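Acid phosphatase (PDB 2A6P) hydrolyses phosphate monoesters with broad specificity, acting among others as a fructose-1,6-bisphosphatase that can sustain gluconeogenesis, and has negligible phosphoglycerate mutase activity. Local coordinates at residues L87-Y93 with F149-F155; S156-T161 with G171-M176. All coordinates share one frame; numbering follows the deposited sequence.

Interaction 1: residues L87-Y93 with F149-F155; sequences LLAEWDY and FVSHGHF. With GOL (glycerol), chain D.
E90 reaches the N-terminal turn of helix 153-163, where its carboxylate meets the N-H groups of H154 and F155, and shows how a loop carboxylate can be set by backbone donors. Its CB lies over one face of the H152 imidazole, a CH-pi contact 3.8 Å from E90 CB to the ring centroid. CG, anti to the backbone N (chi1 180°), passes beside H152 CB, and the bend at chi2 (54°) then turns the carboxylate onto the helix start. There OE1 accepts two backbone N-H groups: F155 N at 3.0 Å from E90 OE1 on the syn lone pair, and W91 N on the anti lone pair, which together limit rotation of the carboxylate. OE2, whose position is less certain, faces H154 N and O2 of the bound glycerol. H152 itself occupies the N-cap position, directly before these donors.

Beyond it, H154 ND1 meets Y93 OH at 2.7 Å in a weak, bent hydrogen bond (121°); the two rings approach rim to rim. Toward the strand end, S151 OG donates to L88 O over 2.7 Å, in the carbonyl plane and on a lone pair. L88 crosses two aromatic side chains: L88 CD2 sits over the centre of the F149 ring, 4.0 Å from its centroid, and also touches F155 CE2 at 3.7 Å.

The glycerol, whose O2 accepts from H154 N at 3.0 Å, lies beside the H152 side chain, which also meets H18, the inferred phosphohistidine. By similarity E90 is the proton donor/acceptor and H152 the transition-state stabiliser; their meeting at the end of strand 147-151 is characteristic of the histidine phosphatase active site.

Interaction 2: residues S156-T161 with G171-M176; sequences SRAVIT and GSRFAM
The helical segment 156-161 and the 3-10 turn and loop of 171-176 come closest at R157 and G171, whose CA atoms are 5.5 Å apart. From this point the R157 side chain, extended from CG to NE, runs along the returning chain, while M176 slides past it in the opposite direction with M176 CB 3.9 Å from R157 CG. The guanidinium group is held edge-on by G171: R157 NH1 donates to G171 O at 3.1 Å, nearly straight (168°) and almost in the guanidinium plane. At the far corner, NH2 gives a hydrogen bond to a water 2.6 Å from R157 NH2, and also forms a salt bridge with E187 of the second subunit.

T161 uses its hydroxyl within the helix. T161 OG1 donates to R157 O at 2.7 Å, from the face opposite to that used by T161 N, so this carbonyl accepts twice. The same T161 OG1 lies against G171 CA at 3.2 Å and is 3.6 Å from F174 CD1. Nearer the helix start, the bent M176 chain brings M176 SD to S156 CB (3.9 Å) and to I160 CD1.

A helix packed against the chain that returns from it toward strand 180-187 forms this corner of the alpha/beta histidine phosphatase fold; F174 packing on F174 of the second subunit places it at the homodimer interface.

From the N terminus, strand 13-17 is followed at once by H18, and the chain later passes strand 83-84 into the loop 87-93. Interaction 1 closes the long excursion that follows, about half of it helical, bringing the end of strand 147-151 and the start of helix 153-163 back to this loop. Interaction 2 opens one residue later on the same helix and closes a much shorter loop, through 171-176, ahead of strand 180-187. The two closures are in series, neither nested nor crossed. They meet directly where S151 packs on S156 and G153 on M176. Helix 153-163 thus joins the active site at its first turn to the dimer interface farther along.

Interaction 1: residues L87-Y93 with F149-F155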
ATOM      1  N   LEU A  87      -3.430 -21.085 -10.695  1.00 17.42           N
ATOM      2  CA  LEU A  87      -2.598 -20.676  -9.568  1.00 17.80           C
ATOM      3  C   LEU A  87      -3.028 -19.286  -9.069  1.00 17.79           C
ATOM      4  O   LEU A  87      -2.908 -18.969  -7.878  1.00 17.05           O
ATOM      5  CB  LEU A  87      -1.121 -20.631  -9.982  1.00 18.50           C
ATOM      6  CG  LEU A  87      -0.168 -20.231  -8.851  1.00 18.70           C
ATOM      7  CD1 LEU A  87      -0.217 -21.316  -7.781  1.00 16.79           C
ATOM      8  CD2 LEU A  87       1.258 -20.045  -9.381  1.00 18.11           C
ATOM      9  N   LEU A  88      -3.524 -18.462  -9.987  1.00 17.13           N
ATOM     10  CA  LEU A  88      -3.949 -17.114  -9.638  1.00 18.31           C
ATOM     11  C   LEU A  88      -5.458 -17.007  -9.401  1.00 17.95           C
ATOM     12  O   LEU A  88      -5.990 -15.900  -9.280  1.00 17.67           O
ATOM     13  CB  LEU A  88      -3.543 -16.127 -10.743  1.00 17.49           C
ATOM     14  CG  LEU A  88      -2.070 -16.017 -11.157  1.00 20.25           C
ATOM     15  CD1 LEU A  88      -1.890 -14.794 -12.061  1.00 19.23           C
ATOM     16  CD2 LEU A  88      -1.183 -15.882  -9.936  1.00 20.54           C
ATOM     17  N   ALA A  89      -6.142 -18.148  -9.336  1.00 16.16           N
ATOM     18  CA  ALA A  89      -7.589 -18.159  -9.135  1.00 16.84           C
ATOM     19  C   ALA A  89      -7.972 -17.558  -7.783  1.00 17.50           C
ATOM     20  O   ALA A  89      -7.175 -17.555  -6.843  1.00 16.37           O
ATOM     21  CB  ALA A  89      -8.120 -19.590  -9.250  1.00 16.53           C
ATOM     22  N   GLU A  90      -9.187 -17.027  -7.680  1.00 17.89           N
ATOM     23  CA  GLU A  90      -9.607 -16.445  -6.412  1.00 17.52           C
ATOM     24  C   GLU A  90      -9.720 -17.526  -5.351  1.00 17.47           C
ATOM     25  O   GLU A  90      -9.701 -18.716  -5.659  1.00 17.78           O
ATOM     26  CB  GLU A  90     -10.960 -15.736  -6.557  1.00 19.40           C
ATOM     27  CG  GLU A  90     -11.480 -15.102  -5.265  1.00 16.53           C
ATOM     28  CD  GLU A  90     -10.480 -14.142  -4.630  1.00 18.87           C
ATOM     29  OE1 GLU A  90      -9.409 -14.588  -4.155  1.00 17.05           O
ATOM     30  OE2 GLU A  90     -10.770 -12.930  -4.615  1.00 17.76           O
ATOM     31  N   TRP A  91      -9.819 -17.097  -4.100  1.00 16.03           N
ATOM     32  CA  TRP A  91      -9.971 -18.003  -2.972  1.00 16.48           C
ATOM     33  C   TRP A  91     -11.221 -18.836  -3.251  1.00 14.85           C
ATOM     34  O   TRP A  91     -12.251 -18.280  -3.600  1.00 14.32           O
ATOM     35  CB  TRP A  91     -10.190 -17.180  -1.692  1.00 16.94           C
ATOM     36  CG  TRP A  91      -9.951 -17.907  -0.404  1.00 17.58           C
ATOM     37  CD1 TRP A  91     -10.477 -19.108  -0.024  1.00 16.61           C
ATOM     38  CD2 TRP A  91      -9.134 -17.459   0.694  1.00 18.65           C
ATOM     39  NE1 TRP A  91     -10.037 -19.438   1.236  1.00 17.46           N
ATOM     40  CE2 TRP A  91      -9.213 -18.446   1.702  1.00 17.95           C
ATOM     41  CE3 TRP A  91      -8.342 -16.319   0.921  1.00 18.90           C
ATOM     42  CZ2 TRP A  91      -8.528 -18.331   2.925  1.00 18.48           C
ATOM     43  CZ3 TRP A  91      -7.657 -16.203   2.142  1.00 18.26           C
ATOM     44  CH2 TRP A  91      -7.757 -17.207   3.125  1.00 20.07           C
ATOM     45  N   ASP A  92     -11.128 -20.158  -3.127  1.00 17.13           N
ATOM     46  CA  ASP A  92     -12.292 -21.031  -3.334  1.00 17.57           C
ATOM     47  C   ASP A  92     -13.215 -20.844  -2.134  1.00 17.96           C
ATOM     48  O   ASP A  92     -12.889 -21.277  -1.032  1.00 20.91           O
ATOM     49  CB  ASP A  92     -11.861 -22.490  -3.411  1.00 20.03           C
ATOM     50  CG  ASP A  92     -13.039 -23.440  -3.555  1.00 21.46           C
ATOM     51  OD1 ASP A  92     -14.200 -22.968  -3.575  1.00 22.42           O
ATOM     52  OD2 ASP A  92     -12.799 -24.660  -3.643  1.00 23.00           O
ATOM     53  N   TYR A  93     -14.364 -20.207  -2.342  1.00 17.38           N
ATOM     54  CA  TYR A  93     -15.287 -19.936  -1.241  1.00 19.49           C
ATOM     55  C   TYR A  93     -16.204 -21.065  -0.808  1.00 19.48           C
ATOM     56  O   TYR A  93     -16.964 -20.906   0.142  1.00 19.62           O
ATOM     57  CB  TYR A  93     -16.123 -18.695  -1.559  1.00 18.51           C
ATOM     58  CG  TYR A  93     -15.278 -17.448  -1.744  1.00 19.79           C
ATOM     59  CD1 TYR A  93     -15.137 -16.855  -3.001  1.00 18.11           C
ATOM     60  CD2 TYR A  93     -14.613 -16.865  -0.658  1.00 19.51           C
ATOM     61  CE1 TYR A  93     -14.356 -15.708  -3.179  1.00 17.25           C
ATOM     62  CE2 TYR A  93     -13.827 -15.722  -0.819  1.00 18.17           C
ATOM     63  CZ  TYR A  93     -13.702 -15.148  -2.082  1.00 18.82           C
ATOM     64  OH  TYR A  93     -12.921 -14.025  -2.234  1.00 14.61           O
ATOM     65  N   PHE A 149       0.666 -10.053 -12.549  1.00 19.49           N
ATOM     66  CA  PHE A 149      -0.379 -11.020 -12.249  1.00 17.28           C
ATOM     67  C   PHE A 149      -1.719 -10.342 -12.446  1.00 17.68           C
ATOM     68  O   PHE A 149      -1.956  -9.271 -11.875  1.00 18.30           O
ATOM     69  CB  PHE A 149      -0.335 -11.477 -10.778  1.00 15.95           C
ATOM     70  CG  PHE A 149       0.803 -12.408 -10.424  1.00 12.13           C
ATOM     71  CD1 PHE A 149       1.596 -13.003 -11.403  1.00 12.13           C
ATOM     72  CD2 PHE A 149       1.040 -12.730  -9.087  1.00 12.00           C
ATOM     73  CE1 PHE A 149       2.614 -13.915 -11.052  1.00 11.23           C
ATOM     74  CE2 PHE A 149       2.046 -13.634  -8.725  1.00 11.69           C
ATOM     75  CZ  PHE A 149       2.837 -14.229  -9.712  1.00 10.40           C
ATOM     76  N   VAL A 150      -2.597 -10.944 -13.246  1.00 17.42           N
ATOM     77  CA  VAL A 150      -3.948 -10.402 -13.417  1.00 15.40           C
ATOM     78  C   VAL A 150      -4.756 -11.426 -12.620  1.00 16.49           C
ATOM     79  O   VAL A 150      -4.913 -12.571 -13.051  1.00 14.99           O
ATOM     80  CB  VAL A 150      -4.375 -10.397 -14.877  1.00 14.75           C
ATOM     81  CG1 VAL A 150      -5.818  -9.856 -15.005  1.00 12.68           C
ATOM     82  CG2 VAL A 150      -3.384  -9.561 -15.684  1.00 13.16           C
ATOM     83  N   SER A 151      -5.249 -11.016 -11.453  1.00 15.12           N
ATOM     84  CA  SER A 151      -5.935 -11.941 -10.556  1.00 13.99           C
ATOM     85  C   SER A 151      -7.160 -11.369  -9.825  1.00 13.16           C
ATOM     86  O   SER A 151      -7.882 -10.535 -10.378  1.00 12.56           O
ATOM     87  CB  SER A 151      -4.877 -12.478  -9.564  1.00 12.59           C
ATOM     88  OG  SER A 151      -5.390 -13.396  -8.616  1.00 13.64           O
ATOM     89  N   HIS A 152      -7.390 -11.824  -8.590  1.00 13.89           N
ATOM     90  CA  HIS A 152      -8.537 -11.379  -7.800  1.00 12.28           C
ATOM     91  C   HIS A 152      -8.207 -10.652  -6.487  1.00 12.86           C
ATOM     92  O   HIS A 152      -7.054 -10.612  -6.057  1.00 11.15           O
ATOM     93  CB  HIS A 152      -9.455 -12.572  -7.514  1.00 12.25           C
ATOM     94  CG  HIS A 152      -9.894 -13.297  -8.747  1.00 12.23           C
ATOM     95  ND1 HIS A 152      -9.071 -14.171  -9.427  1.00 13.12           N
ATOM     96  CD2 HIS A 152     -11.055 -13.256  -9.443  1.00 11.05           C
ATOM     97  CE1 HIS A 152      -9.708 -14.640 -10.485  1.00  8.59           C
ATOM     98  NE2 HIS A 152     -10.913 -14.100 -10.519  1.00 13.53           N
ATOM     99  N   GLY A 153      -9.243 -10.095  -5.858  1.00  9.83           N
ATOM    100  CA  GLY A 153      -9.080  -9.331  -4.633  1.00 10.88           C
ATOM    101  C   GLY A 153      -8.336 -10.004  -3.505  1.00 13.52           C
ATOM    102  O   GLY A 153      -7.240  -9.563  -3.113  1.00 11.71           O
ATOM    103  N   HIS A 154      -8.921 -11.075  -2.974  1.00 12.15           N
ATOM    104  CA  HIS A 154      -8.296 -11.781  -1.869  1.00 13.95           C
ATOM    105  C   HIS A 154      -6.984 -12.452  -2.242  1.00 13.99           C
ATOM    106  O   HIS A 154      -5.999 -12.303  -1.514  1.00 15.00           O
ATOM    107  CB  HIS A 154      -9.287 -12.776  -1.252  1.00 15.39           C
ATOM    108  CG  HIS A 154     -10.420 -12.113  -0.523  1.00 18.29           C
ATOM    109  ND1 HIS A 154     -11.624 -12.739  -0.277  1.00 19.56           N
ATOM    110  CD2 HIS A 154     -10.528 -10.874   0.013  1.00 18.66           C
ATOM    111  CE1 HIS A 154     -12.422 -11.914   0.376  1.00 17.53           C
ATOM    112  NE2 HIS A 154     -11.781 -10.776   0.564  1.00 18.03           N
ATOM    113  N   PHE A 155      -6.933 -13.154  -3.371  1.00 12.30           N
ATOM    114  CA  PHE A 155      -5.677 -13.801  -3.734  1.00 13.89           C
ATOM    115  C   PHE A 155      -4.542 -12.800  -3.971  1.00 13.11           C
ATOM    116  O   PHE A 155      -3.420 -13.030  -3.542  1.00 14.10           O
ATOM    117  CB  PHE A 155      -5.817 -14.707  -4.960  1.00 12.83           C
ATOM    118  CG  PHE A 155      -4.587 -15.554  -5.208  1.00 13.60           C
ATOM    119  CD1 PHE A 155      -4.219 -16.544  -4.299  1.00 13.20           C
ATOM    120  CD2 PHE A 155      -3.741 -15.296  -6.293  1.00 13.50           C
ATOM    121  CE1 PHE A 155      -3.017 -17.263  -4.464  1.00 15.51           C
ATOM    122  CE2 PHE A 155      -2.537 -16.013  -6.462  1.00 13.18           C
ATOM    123  CZ  PHE A 155      -2.178 -16.991  -5.550  1.00 11.76           C
TER
HETATM  124  C1  GOL D 205     -12.512 -10.028  -6.283  1.00 37.63           C
HETATM  125  O1  GOL D 205     -11.342 -10.385  -7.015  1.00 35.67           O
HETATM  126  C2  GOL D 205     -12.739 -10.870  -5.010  1.00 36.88           C
HETATM  127  O2  GOL D 205     -11.667 -10.621  -4.108  1.00 36.42           O
HETATM  128  C3  GOL D 205     -14.044 -10.448  -4.321  1.00 39.08           C
HETATM  129  O3  GOL D 205     -14.256 -11.238  -3.154  1.00 39.07           O

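Interaction 2: residues S156-T161 with G171-M176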
ATOM      1  N   SER A 156      -4.827 -11.695  -4.658  1.00 13.96           N
ATOM      2  CA  SER A 156      -3.798 -10.679  -4.892  1.00 13.91           C
ATOM      3  C   SER A 156      -3.254 -10.205  -3.539  1.00 14.03           C
ATOM      4  O   SER A 156      -2.052 -10.030  -3.365  1.00 16.09           O
ATOM      5  CB  SER A 156      -4.371  -9.489  -5.666  1.00 13.68           C
ATOM      6  OG  SER A 156      -4.704  -9.845  -7.001  1.00 15.66           O
ATOM      7  N   ARG A 157      -4.149  -9.983  -2.585  1.00 13.00           N
ATOM      8  CA  ARG A 157      -3.749  -9.555  -1.254  1.00 13.86           C
ATOM      9  C   ARG A 157      -2.917 -10.636  -0.591  1.00 14.53           C
ATOM     10  O   ARG A 157      -2.019 -10.340   0.199  1.00 14.50           O
ATOM     11  CB  ARG A 157      -4.955  -9.329  -0.362  1.00 13.10           C
ATOM     12  CG  ARG A 157      -5.871  -8.194  -0.709  1.00 14.75           C
ATOM     13  CD  ARG A 157      -6.756  -8.050   0.511  1.00 16.42           C
ATOM     14  NE  ARG A 157      -8.058  -7.502   0.220  1.00 18.86           N
ATOM     15  CZ  ARG A 157      -8.961  -7.241   1.153  1.00 16.84           C
ATOM     16  NH1 ARG A 157      -8.675  -7.479   2.429  1.00 11.98           N
ATOM     17  NH2 ARG A 157     -10.143  -6.762   0.802  1.00 18.06           N
ATOM     18  N   ALA A 158      -3.254 -11.889  -0.887  1.00 14.34           N
ATOM     19  CA  ALA A 158      -2.543 -13.029  -0.330  1.00 13.42           C
ATOM     20  C   ALA A 158      -1.118 -12.973  -0.844  1.00 14.06           C
ATOM     21  O   ALA A 158      -0.163 -13.126  -0.081  1.00 13.49           O
ATOM     22  CB  ALA A 158      -3.203 -14.339  -0.771  1.00 11.59           C
ATOM     23  N   VAL A 159      -0.978 -12.774  -2.150  1.00 13.44           N
ATOM     24  CA  VAL A 159       0.351 -12.694  -2.743  1.00 15.36           C
ATOM     25  C   VAL A 159       1.148 -11.548  -2.126  1.00 15.49           C
ATOM     26  O   VAL A 159       2.304 -11.719  -1.756  1.00 16.95           O
ATOM     27  CB  VAL A 159       0.274 -12.500  -4.257  1.00 16.05           C
ATOM     28  CG1 VAL A 159       1.673 -12.259  -4.827  1.00 16.85           C
ATOM     29  CG2 VAL A 159      -0.362 -13.745  -4.889  1.00 17.21           C
ATOM     30  N   ILE A 160       0.517 -10.386  -1.999  1.00 16.07           N
ATOM     31  CA  ILE A 160       1.179  -9.216  -1.407  1.00 15.26           C
ATOM     32  C   ILE A 160       1.604  -9.484   0.033  1.00 14.79           C
ATOM     33  O   ILE A 160       2.741  -9.187   0.417  1.00 11.14           O
ATOM     34  CB  ILE A 160       0.249  -7.986  -1.431  1.00 15.08           C
ATOM     35  CG1 ILE A 160       0.005  -7.551  -2.880  1.00 14.21           C
ATOM     36  CG2 ILE A 160       0.844  -6.857  -0.606  1.00 15.71           C
ATOM     37  CD1 ILE A 160      -1.023  -6.473  -3.008  1.00 14.29           C
ATOM     38  N   THR A 161       0.684 -10.035   0.827  1.00 14.77           N
ATOM     39  CA  THR A 161       0.971 -10.343   2.225  1.00 15.54           C
ATOM     40  C   THR A 161       2.173 -11.272   2.343  1.00 15.11           C
ATOM     41  O   THR A 161       2.992 -11.122   3.242  1.00 14.12           O
ATOM     42  CB  THR A 161      -0.235 -11.012   2.911  1.00 15.54           C
ATOM     43  OG1 THR A 161      -1.362 -10.130   2.859  1.00 19.67           O
ATOM     44  CG2 THR A 161       0.075 -11.321   4.362  1.00 15.77           C
ATOM     45  N   GLY A 171      -3.724 -10.406   5.478  1.00 17.14           N
ATOM     46  CA  GLY A 171      -4.311  -9.987   4.216  1.00 14.98           C
ATOM     47  C   GLY A 171      -5.469  -9.010   4.415  1.00 15.57           C
ATOM     48  O   GLY A 171      -5.873  -8.296   3.492  1.00 15.50           O
ATOM     49  N   SER A 172      -6.003  -8.982   5.633  1.00 14.91           N
ATOM     50  CA  SER A 172      -7.117  -8.110   5.995  1.00 14.21           C
ATOM     51  C   SER A 172      -6.686  -6.647   6.075  1.00 12.46           C
ATOM     52  O   SER A 172      -7.514  -5.746   6.016  1.00 12.80           O
ATOM     53  CB  SER A 172      -7.681  -8.535   7.357  1.00 16.39           C
ATOM     54  OG  SER A 172      -6.702  -8.390   8.391  1.00 15.53           O
ATOM     55  N   ARG A 173      -5.379  -6.427   6.204  1.00 14.00           N
ATOM     56  CA  ARG A 173      -4.808  -5.086   6.333  1.00 14.13           C
ATOM     57  C   ARG A 173      -4.503  -4.358   5.022  1.00 15.21           C
ATOM     58  O   ARG A 173      -4.005  -3.229   5.051  1.00 17.82           O
ATOM     59  CB  ARG A 173      -3.529  -5.165   7.162  1.00 13.19           C
ATOM     60  CG  ARG A 173      -3.699  -5.905   8.479  1.00 15.81           C
ATOM     61  CD  ARG A 173      -4.717  -5.199   9.375  1.00 17.35           C
ATOM     62  NE  ARG A 173      -4.815  -5.821  10.697  1.00 20.49           N
ATOM     63  CZ  ARG A 173      -5.347  -5.226  11.760  1.00 21.31           C
ATOM     64  NH1 ARG A 173      -5.829  -3.992  11.650  1.00 23.47           N
ATOM     65  NH2 ARG A 173      -5.387  -5.853  12.930  1.00 20.65           N
ATOM     66  N   PHE A 174      -4.801  -4.983   3.886  1.00 13.46           N
ATOM     67  CA  PHE A 174      -4.524  -4.369   2.595  1.00 14.01           C
ATOM     68  C   PHE A 174      -5.732  -4.373   1.668  1.00 15.00           C
ATOM     69  O   PHE A 174      -6.305  -5.427   1.406  1.00 13.99           O
ATOM     70  CB  PHE A 174      -3.378  -5.102   1.891  1.00 14.82           C
ATOM     71  CG  PHE A 174      -2.167  -5.314   2.756  1.00 17.16           C
ATOM     72  CD1 PHE A 174      -1.883  -6.575   3.289  1.00 16.94           C
ATOM     73  CD2 PHE A 174      -1.322  -4.253   3.054  1.00 18.50           C
ATOM     74  CE1 PHE A 174      -0.774  -6.783   4.111  1.00 16.53           C
ATOM     75  CE2 PHE A 174      -0.202  -4.442   3.879  1.00 21.28           C
ATOM     76  CZ  PHE A 174       0.073  -5.715   4.412  1.00 19.99           C
ATOM     77  N   ALA A 175      -6.105  -3.201   1.163  1.00 12.29           N
ATOM     78  CA  ALA A 175      -7.240  -3.106   0.247  1.00 13.70           C
ATOM     79  C   ALA A 175      -6.783  -3.506  -1.155  1.00 13.77           C
ATOM     80  O   ALA A 175      -5.581  -3.532  -1.444  1.00 14.54           O
ATOM     81  CB  ALA A 175      -7.789  -1.690   0.225  1.00 13.79           C
ATOM     82  N   MET A 176      -7.745  -3.812  -2.019  1.00 13.54           N
ATOM     83  CA  MET A 176      -7.475  -4.206  -3.395  1.00 12.93           C
ATOM     84  C   MET A 176      -8.793  -4.066  -4.134  1.00 15.21           C
ATOM     85  O   MET A 176      -9.484  -5.058  -4.363  1.00 15.01           O
ATOM     86  CB  MET A 176      -7.014  -5.667  -3.465  1.00 11.20           C
ATOM     87  CG  MET A 176      -6.371  -6.097  -4.800  1.00 11.14           C
ATOM     88  SD  MET A 176      -4.597  -5.614  -5.008  1.00  8.17           S
ATOM     89  CE  MET A 176      -4.482  -5.541  -6.795  1.00  6.36           C
TER
HETATM   90  O   HOH W   1     -10.253  -7.025  -1.827  1.00 13.42           O